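Local coordinates for phosphodiesterase (Trypanosoma brucei brucei, PDB 5H2Q), which belongs to the phosphodiesterase family, an all-helical fold of the HD superfamily, and here holds a zinc and a magnesium ion, at residues K42-A47 with N89-V94. Numbering follows the deposited sequence.
Sequences KPLDVA and NFYHVV. With ZN (zinc ion), chain C.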
loop_
_atom_site.group_PDB
_atom_site.type_symbol
_atom_site.label_atom_id
_atom_site.label_comp_id
_atom_site.label_asym_id
_atom_site.label_seq_id
_atom_site.Cartn_x
_atom_site.Cartn_y
_atom_site.Cartn_z
ATOM N N LYS A 42 -19.066 -12.088 -2.908
ATOM C CA LYS A 42 -17.692 -12.645 -2.944
ATOM C C LYS A 42 -16.676 -11.489 -2.970
ATOM O O LYS A 42 -15.978 -11.329 -3.976
ATOM C CB LYS A 42 -17.482 -13.639 -4.123
ATOM C CG LYS A 42 -18.442 -14.851 -4.122
ATOM C CD LYS A 42 -18.059 -15.862 -3.034
ATOM C CE LYS A 42 -19.021 -17.015 -2.919
ATOM N NZ LYS A 42 -18.671 -17.893 -1.770
ATOM N N PRO A 43 -16.604 -10.667 -1.891
ATOM C CA PRO A 43 -15.698 -9.502 -1.907
ATOM C C PRO A 43 -14.220 -9.808 -2.127
ATOM O O PRO A 43 -13.569 -8.994 -2.777
ATOM C CB PRO A 43 -15.956 -8.826 -0.572
ATOM C CG PRO A 43 -16.481 -9.941 0.311
ATOM C CD PRO A 43 -17.362 -10.707 -0.622
ATOM N N LEU A 44 -13.711 -10.959 -1.657
ATOM C CA LEU A 44 -12.288 -11.270 -1.892
ATOM C C LEU A 44 -12.029 -11.601 -3.377
ATOM O O LEU A 44 -10.963 -11.299 -3.894
ATOM C CB LEU A 44 -11.794 -12.407 -0.979
ATOM C CG LEU A 44 -11.654 -12.096 0.506
ATOM C CD1 LEU A 44 -11.394 -13.400 1.299
ATOM C CD2 LEU A 44 -10.524 -11.061 0.773
ATOM N N ASP A 45 -13.016 -12.199 -4.072
ATOM C CA ASP A 45 -12.898 -12.483 -5.504
ATOM C C ASP A 45 -12.950 -11.158 -6.307
ATOM O O ASP A 45 -12.139 -10.975 -7.203
ATOM C CB ASP A 45 -14.019 -13.427 -5.963
ATOM C CG ASP A 45 -13.857 -14.857 -5.487
ATOM O OD1 ASP A 45 -12.716 -15.247 -5.147
ATOM O OD2 ASP A 45 -14.851 -15.610 -5.534
ATOM N N VAL A 46 -13.883 -10.238 -5.960
ATOM C CA VAL A 46 -14.020 -8.915 -6.600
ATOM C C VAL A 46 -12.726 -8.097 -6.373
ATOM O O VAL A 46 -12.248 -7.492 -7.327
ATOM C CB VAL A 46 -15.292 -8.190 -6.104
ATOM C CG1 VAL A 46 -15.253 -6.680 -6.368
ATOM C CG2 VAL A 46 -16.545 -8.828 -6.723
ATOM N N ALA A 47 -12.159 -8.106 -5.119
ATOM C CA ALA A 47 -10.897 -7.430 -4.776
ATOM C C ALA A 47 -9.773 -7.942 -5.686
ATOM O O ALA A 47 -9.095 -7.124 -6.303
ATOM C CB ALA A 47 -10.544 -7.628 -3.308
ATOM N N ASN A 89 -5.768 -6.069 5.675
ATOM C CA ASN A 89 -6.259 -7.252 4.987
ATOM C C ASN A 89 -6.050 -7.042 3.477
ATOM O O ASN A 89 -5.458 -6.039 3.057
ATOM C CB ASN A 89 -7.733 -7.473 5.345
ATOM C CG ASN A 89 -8.533 -6.218 5.127
ATOM O OD1 ASN A 89 -8.368 -5.509 4.110
ATOM N ND2 ASN A 89 -9.326 -5.849 6.109
ATOM N N PHE A 90 -6.447 -8.026 2.661
ATOM C CA PHE A 90 -6.261 -7.938 1.204
ATOM C C PHE A 90 -6.856 -6.645 0.585
ATOM O O PHE A 90 -6.291 -6.122 -0.379
ATOM C CB PHE A 90 -6.866 -9.168 0.529
ATOM C CG PHE A 90 -6.544 -9.316 -0.938
ATOM C CD1 PHE A 90 -5.222 -9.318 -1.384
ATOM C CD2 PHE A 90 -7.559 -9.464 -1.878
ATOM C CE1 PHE A 90 -4.917 -9.485 -2.744
ATOM C CE2 PHE A 90 -7.261 -9.640 -3.226
ATOM C CZ PHE A 90 -5.941 -9.634 -3.661
ATOM N N TYR A 91 -7.969 -6.121 1.144
ATOM C CA TYR A 91 -8.589 -4.902 0.567
ATOM C C TYR A 91 -7.649 -3.683 0.659
ATOM O O TYR A 91 -7.671 -2.835 -0.224
ATOM C CB TYR A 91 -9.929 -4.600 1.260
ATOM C CG TYR A 91 -10.851 -5.800 1.232
ATOM C CD1 TYR A 91 -11.404 -6.253 0.038
ATOM C CD2 TYR A 91 -11.087 -6.546 2.386
ATOM C CE1 TYR A 91 -12.222 -7.389 0.003
ATOM C CE2 TYR A 91 -11.865 -7.702 2.356
ATOM C CZ TYR A 91 -12.456 -8.103 1.169
ATOM O OH TYR A 91 -13.273 -9.215 1.162
ATOM N N HIS A 92 -6.829 -3.583 1.735
ATOM C CA HIS A 92 -5.883 -2.480 1.863
ATOM C C HIS A 92 -4.887 -2.477 0.706
ATOM O O HIS A 92 -4.635 -1.423 0.118
ATOM C CB HIS A 92 -5.119 -2.562 3.201
ATOM C CG HIS A 92 -3.918 -1.673 3.244
ATOM N ND1 HIS A 92 -4.032 -0.298 3.173
ATOM C CD2 HIS A 92 -2.608 -2.004 3.361
ATOM C CE1 HIS A 92 -2.794 0.171 3.298
ATOM N NE2 HIS A 92 -1.897 -0.827 3.351
ATOM N N VAL A 93 -4.284 -3.655 0.390
ATOM C CA VAL A 93 -3.276 -3.673 -0.686
ATOM C C VAL A 93 -3.912 -3.469 -2.062
ATOM O O VAL A 93 -3.323 -2.818 -2.933
ATOM C CB VAL A 93 -2.335 -4.897 -0.618
ATOM C CG1 VAL A 93 -1.600 -4.919 0.728
ATOM C CG2 VAL A 93 -3.080 -6.216 -0.870
ATOM N N VAL A 94 -5.127 -3.981 -2.266
ATOM C CA VAL A 94 -5.814 -3.714 -3.543
ATOM C C VAL A 94 -6.082 -2.210 -3.664
ATOM O O VAL A 94 -5.888 -1.620 -4.727
ATOM C CB VAL A 94 -7.099 -4.575 -3.712
ATOM C CG1 VAL A 94 -7.889 -4.155 -4.972
ATOM C CG2 VAL A 94 -6.715 -6.043 -3.801
HETATM ZN ZN ZN C . 0.165 -0.732 3.876
HETATM O O HOH W 1 2.185 -0.554 4.924
HETATM O O HOH W 2 -0.380 0.159 5.803
#
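Ala-47 meets both aromatic side chains of the segment 89-94, where the first turns of helices 43-58 and 90-105 pack in the all-helical phosphodiesterase fold. Over 43-47 and 90-94 the axes approach to 10.3 Å with an angle of 21° between them, and the join is mostly van der Waals packing, with no hydrogen bond crossing it. The methyl of Ala-47 touches both rings: CB is 3.7 Å from CD1 of Tyr-91 and 3.8 Å from CD2 of Phe-90.

Tyr-91 reaches along the first turn of helix 43-58 because its CG stands anti to the carbonyl carbon (chi1 -54°), and its phenol end lodges between Pro-43 and Leu-44. Its OH is 3.2 Å from CB of Pro-43, while CD2 of Leu-44 comes to 3.6 Å from CZ of Tyr-91, the leucine side chain crossing the tyrosine at about a right angle. The backbone N of Leu-44 is also close to this hydroxyl, but at too poor an angle to bond. Arg-37 adds a cation-pi contact to the tyrosine ring.

Phe-90 heads off roughly at right angles to Tyr-91, CG anti to the backbone N (chi1 -170°), and also packs on Ile-75 and Arg-79 of helix 68-80. Val-94 sets CG2 over one face of the phenylalanine ring, offset toward its rim, and brings CG1 to 3.5 Å from O of Ala-47. Asn-89 N-caps helix 90-105, its OD1 accepting two weak bonds, from N of Tyr-91 and N of His-92.

One residue past Tyr-91, His-92 joins His-128, Asp-129 and Asp-242 at the zinc, binding it through NE2 at 2.1 Å.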